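Local coordinates for protein pyruvate kinase (Pyrobaculum aerophilum, PDB 3QTG) that transfers the phosphoryl group of phosphoenolpyruvate to ADP, making pyruvate and ATP in the last step of glycolysis, with the help of a divalent metal cation, at residues Leu81-Pro93 / Thr162-Ile176. Sequence-based numbering, arbitrary orientation.
Sequences LKGPSIRVGSTSP and TGGKAIVVEGKDYDI
The guanidinium group of R87 meets a backbone carbonyl edge-on: NH1 donates to G164 O at 2.8 Å, the oxygen lying 3° out of the guanidinium plane. The long arginine chain reaches it past A166, whose small methyl lies over one face. NE donates to S85 OG, tilted from the plane, and the two bonds together limit the group's rotation. R87 and K165 probably both bind ATP, as in related pyruvate kinases. R87 and A166 form a single beta bridge, a non-hydrogen-bonded antiparallel pair flanked by I167 N to I86 O and V88 N to K165 O (2.8 Å). Beyond it, G164 N donates to V88 O. Glycine suits position 164, where the type II turn from T162 to K165 takes a positive phi of 90°. I86 offers the flat Y174 ring a methyl, CD1 lying 3.5 Å from its centroid in a CH-pi contact, and its CG1 touches I176 CD1. The Y174 hydroxyl donates to I167 O, and a water joins that oxygen to I86 N. Branched V88 and I167 cross at about a right angle. The two linkers between the barrel and the small beta domain run together, with strand 115-117 and F122 of helix 120-125 packing against I86 and I167.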
loop_
_atom_site.group_PDB
_atom_site.type_symbol
_atom_site.label_atom_id
_atom_site.label_comp_id
_atom_site.label_asym_id
_atom_site.label_seq_id
_atom_site.Cartn_x
_atom_site.Cartn_y
_atom_site.Cartn_z
ATOM N N LEU A 81 -25.299 3.009 36.675
ATOM C CA LEU A 81 -25.128 3.531 38.023
ATOM C C LEU A 81 -25.133 5.063 38.063
ATOM O O LEU A 81 -24.660 5.741 37.130
ATOM C CB LEU A 81 -23.854 2.986 38.676
ATOM C CG LEU A 81 -23.744 1.481 38.900
ATOM C CD1 LEU A 81 -22.322 1.153 39.274
ATOM C CD2 LEU A 81 -24.702 1.039 39.990
ATOM N N LYS A 82 -25.666 5.585 39.169
ATOM C CA LYS A 82 -25.805 7.023 39.377
ATOM C C LYS A 82 -24.443 7.719 39.426
ATOM O O LYS A 82 -24.256 8.762 38.809
ATOM C CB LYS A 82 -26.626 7.291 40.661
ATOM C CG LYS A 82 -27.082 8.747 40.861
ATOM C CD LYS A 82 -27.589 9.381 39.538
ATOM C CE LYS A 82 -28.192 10.794 39.725
ATOM N NZ LYS A 82 -28.928 11.269 38.490
ATOM N N GLY A 83 -23.491 7.142 40.148
ATOM C CA GLY A 83 -22.191 7.785 40.314
ATOM C C GLY A 83 -22.239 8.906 41.353
ATOM O O GLY A 83 -23.312 9.300 41.808
ATOM N N PRO A 84 -21.073 9.433 41.737
ATOM C CA PRO A 84 -21.148 10.475 42.766
ATOM C C PRO A 84 -21.677 11.796 42.192
ATOM O O PRO A 84 -21.714 12.000 40.980
ATOM C CB PRO A 84 -19.703 10.603 43.262
ATOM C CG PRO A 84 -18.840 10.104 42.112
ATOM C CD PRO A 84 -19.697 9.153 41.283
ATOM N N SER A 85 -22.138 12.681 43.062
ATOM C CA SER A 85 -22.624 13.963 42.616
ATOM C C SER A 85 -22.368 14.901 43.759
ATOM O O SER A 85 -22.240 14.453 44.916
ATOM C CB SER A 85 -24.124 13.895 42.343
ATOM O OG SER A 85 -24.818 13.516 43.526
ATOM N N ILE A 86 -22.290 16.189 43.439
ATOM C CA ILE A 86 -22.277 17.218 44.459
ATOM C C ILE A 86 -23.594 17.970 44.353
ATOM O O ILE A 86 -23.954 18.440 43.279
ATOM C CB ILE A 86 -21.050 18.174 44.319
ATOM C CG1 ILE A 86 -19.753 17.401 44.576
ATOM C CG2 ILE A 86 -21.196 19.371 45.266
ATOM C CD1 ILE A 86 -18.472 18.253 44.536
ATOM N N ARG A 87 -24.318 18.053 45.470
ATOM C CA ARG A 87 -25.633 18.678 45.466
ATOM C C ARG A 87 -25.734 19.794 46.484
ATOM O O ARG A 87 -25.049 19.762 47.497
ATOM C CB ARG A 87 -26.712 17.623 45.716
ATOM C CG ARG A 87 -26.824 16.664 44.547
ATOM C CD ARG A 87 -27.627 15.411 44.862
ATOM N NE ARG A 87 -27.650 14.581 43.653
ATOM C CZ ARG A 87 -28.513 14.723 42.645
ATOM N NH1 ARG A 87 -29.467 15.645 42.693
ATOM N NH2 ARG A 87 -28.428 13.929 41.589
ATOM N N VAL A 88 -26.575 20.782 46.201
ATOM C CA VAL A 88 -26.855 21.847 47.142
ATOM C C VAL A 88 -27.351 21.162 48.434
ATOM O O VAL A 88 -28.109 20.181 48.375
ATOM C CB VAL A 88 -27.917 22.826 46.594
ATOM C CG1 VAL A 88 -28.271 23.893 47.615
ATOM C CG2 VAL A 88 -27.458 23.462 45.271
ATOM N N GLY A 89 -26.904 21.667 49.580
ATOM C CA GLY A 89 -27.347 21.145 50.873
ATOM C C GLY A 89 -28.692 21.720 51.279
ATOM O O GLY A 89 -29.410 22.311 50.467
ATOM N N SER A 90 -29.034 21.571 52.551
ATOM C CA SER A 90 -30.338 21.980 53.034
ATOM C C SER A 90 -30.488 23.517 53.094
ATOM O O SER A 90 -29.656 24.236 53.665
ATOM C CB SER A 90 -30.639 21.305 54.389
ATOM O OG SER A 90 -31.668 22.020 55.051
ATOM N N THR A 91 -31.562 24.008 52.488
ATOM C CA THR A 91 -31.846 25.438 52.381
ATOM C C THR A 91 -33.285 25.606 51.857
ATOM O O THR A 91 -33.782 24.766 51.105
ATOM C CB THR A 91 -30.793 26.199 51.421
ATOM O OG1 THR A 91 -30.979 27.625 51.489
ATOM C CG2 THR A 91 -30.909 25.773 49.990
ATOM N N SER A 92 -33.939 26.686 52.262
ATOM C CA SER A 92 -35.136 27.157 51.579
ATOM C C SER A 92 -34.722 27.620 50.172
ATOM O O SER A 92 -33.551 27.975 49.958
ATOM C CB SER A 92 -35.735 28.319 52.358
ATOM O OG SER A 92 -34.743 29.317 52.571
ATOM N N PRO A 93 -35.657 27.589 49.196
ATOM C CA PRO A 93 -35.281 27.980 47.827
ATOM C C PRO A 93 -34.607 29.348 47.797
ATOM O O PRO A 93 -35.028 30.263 48.502
ATOM C CB PRO A 93 -36.625 28.015 47.093
ATOM C CG PRO A 93 -37.479 26.994 47.853
ATOM C CD PRO A 93 -37.080 27.187 49.288
ATOM N N THR A 162 -32.516 25.256 44.597
ATOM C CA THR A 162 -33.204 24.398 45.549
ATOM C C THR A 162 -32.184 23.411 46.163
ATOM O O THR A 162 -31.231 22.994 45.487
ATOM C CB THR A 162 -34.405 23.652 44.830
ATOM O OG1 THR A 162 -35.382 24.621 44.444
ATOM C CG2 THR A 162 -35.101 22.687 45.725
ATOM N N GLY A 163 -32.396 23.053 47.435
ATOM C CA GLY A 163 -31.627 22.009 48.098
ATOM C C GLY A 163 -31.734 20.684 47.365
ATOM O O GLY A 163 -32.797 20.313 46.863
ATOM N N GLY A 164 -30.628 19.973 47.271
ATOM C CA GLY A 164 -30.647 18.689 46.609
ATOM C C GLY A 164 -30.361 18.743 45.123
ATOM O O GLY A 164 -30.147 17.709 44.519
ATOM N N LYS A 165 -30.347 19.928 44.518
ATOM C CA LYS A 165 -30.019 20.047 43.076
ATOM C C LYS A 165 -28.516 19.878 42.851
ATOM O O LYS A 165 -27.711 20.383 43.635
ATOM C CB LYS A 165 -30.456 21.402 42.493
ATOM C CG LYS A 165 -31.952 21.768 42.617
ATOM C CD LYS A 165 -32.842 21.044 41.595
ATOM C CE LYS A 165 -34.155 21.826 41.373
ATOM N NZ LYS A 165 -34.931 21.427 40.148
ATOM N N ALA A 166 -28.157 19.226 41.748
ATOM C CA ALA A 166 -26.774 18.948 41.376
ATOM C C ALA A 166 -25.977 20.159 40.828
ATOM O O ALA A 166 -26.540 21.085 40.239
ATOM C CB ALA A 166 -26.745 17.802 40.358
ATOM N N ILE A 167 -24.659 20.130 41.013
ATOM C CA ILE A 167 -23.791 21.258 40.667
ATOM C C ILE A 167 -22.597 20.695 39.940
ATOM O O ILE A 167 -21.966 19.742 40.396
ATOM C CB ILE A 167 -23.290 22.045 41.926
ATOM C CG1 ILE A 167 -24.423 22.367 42.898
ATOM C CG2 ILE A 167 -22.576 23.339 41.547
ATOM C CD1 ILE A 167 -23.899 22.750 44.311
ATOM N N VAL A 168 -22.313 21.271 38.780
ATOM C CA VAL A 168 -21.204 20.839 37.935
ATOM C C VAL A 168 -20.356 22.071 37.611
ATOM O O VAL A 168 -20.888 23.161 37.513
ATOM C CB VAL A 168 -21.752 20.126 36.661
ATOM C CG1 VAL A 168 -20.652 19.910 35.601
ATOM C CG2 VAL A 168 -22.418 18.784 37.056
ATOM N N VAL A 169 -19.037 21.900 37.514
ATOM C CA VAL A 169 -18.154 22.984 37.120
ATOM C C VAL A 169 -17.739 22.700 35.666
ATOM O O VAL A 169 -17.087 21.693 35.392
ATOM C CB VAL A 169 -16.910 23.109 38.061
ATOM C CG1 VAL A 169 -16.047 24.322 37.685
ATOM C CG2 VAL A 169 -17.340 23.232 39.550
ATOM N N GLU A 170 -18.162 23.573 34.750
ATOM C CA GLU A 170 -17.865 23.459 33.312
ATOM C C GLU A 170 -16.388 23.184 33.046
ATOM O O GLU A 170 -15.536 24.009 33.372
ATOM C CB GLU A 170 -18.291 24.747 32.614
ATOM C CG GLU A 170 -18.219 24.727 31.090
ATOM C CD GLU A 170 -18.711 26.032 30.509
ATOM O OE1 GLU A 170 -17.971 27.029 30.627
ATOM O OE2 GLU A 170 -19.838 26.066 29.962
ATOM N N GLY A 171 -16.090 22.015 32.472
ATOM C CA GLY A 171 -14.717 21.623 32.131
ATOM C C GLY A 171 -13.815 21.186 33.276
ATOM O O GLY A 171 -12.607 21.019 33.077
ATOM N N LYS A 172 -14.384 21.001 34.475
ATOM C CA LYS A 172 -13.625 20.537 35.643
ATOM C C LYS A 172 -14.190 19.242 36.184
ATOM O O LYS A 172 -15.397 19.038 36.197
ATOM C CB LYS A 172 -13.601 21.577 36.781
ATOM C CG LYS A 172 -12.932 22.898 36.459
ATOM C CD LYS A 172 -11.426 22.778 36.359
ATOM C CE LYS A 172 -10.812 24.120 36.004
ATOM N NZ LYS A 172 -10.631 24.975 37.219
ATOM N N ASP A 173 -13.299 18.370 36.630
ATOM C CA ASP A 173 -13.670 17.130 37.294
ATOM C C ASP A 173 -13.543 17.256 38.808
ATOM O O ASP A 173 -12.618 17.894 39.312
ATOM C CB ASP A 173 -12.752 16.002 36.832
ATOM C CG ASP A 173 -12.963 15.636 35.381
ATOM O OD1 ASP A 173 -13.197 14.430 35.129
ATOM O OD2 ASP A 173 -12.901 16.538 34.506
ATOM N N TYR A 174 -14.467 16.635 39.526
ATOM C CA TYR A 174 -14.349 16.528 40.972
ATOM C C TYR A 174 -13.482 15.341 41.441
ATOM O O TYR A 174 -13.688 14.204 41.018
ATOM C CB TYR A 174 -15.727 16.387 41.597
ATOM C CG TYR A 174 -16.703 17.518 41.352
ATOM C CD1 TYR A 174 -16.332 18.864 41.511
ATOM C CD2 TYR A 174 -18.016 17.231 41.008
ATOM C CE1 TYR A 174 -17.267 19.891 41.294
ATOM C CE2 TYR A 174 -18.938 18.225 40.800
ATOM C CZ TYR A 174 -18.565 19.551 40.958
ATOM O OH TYR A 174 -19.515 20.511 40.752
ATOM N N ASP A 175 -12.555 15.596 42.356
ATOM C CA ASP A 175 -11.770 14.522 42.949
ATOM C C ASP A 175 -12.527 13.850 44.108
ATOM O O ASP A 175 -12.277 14.122 45.283
ATOM C CB ASP A 175 -10.407 15.057 43.399
ATOM C CG ASP A 175 -9.528 13.983 44.015
ATOM O OD1 ASP A 175 -9.756 12.778 43.767
ATOM O OD2 ASP A 175 -8.593 14.349 44.763
ATOM N N ILE A 176 -13.459 12.965 43.768
ATOM C CA ILE A 176 -14.253 12.262 44.777
ATOM C C ILE A 176 -13.948 10.748 44.815
ATOM O O ILE A 176 -14.034 10.059 43.787
ATOM C CB ILE A 176 -15.774 12.487 44.577
ATOM C CG1 ILE A 176 -16.140 13.963 44.781
ATOM C CG2 ILE A 176 -16.578 11.631 45.542
ATOM C CD1 ILE A 176 -17.491 14.344 44.170
HETATM O O HOH W 1 -22.496 16.866 40.676
#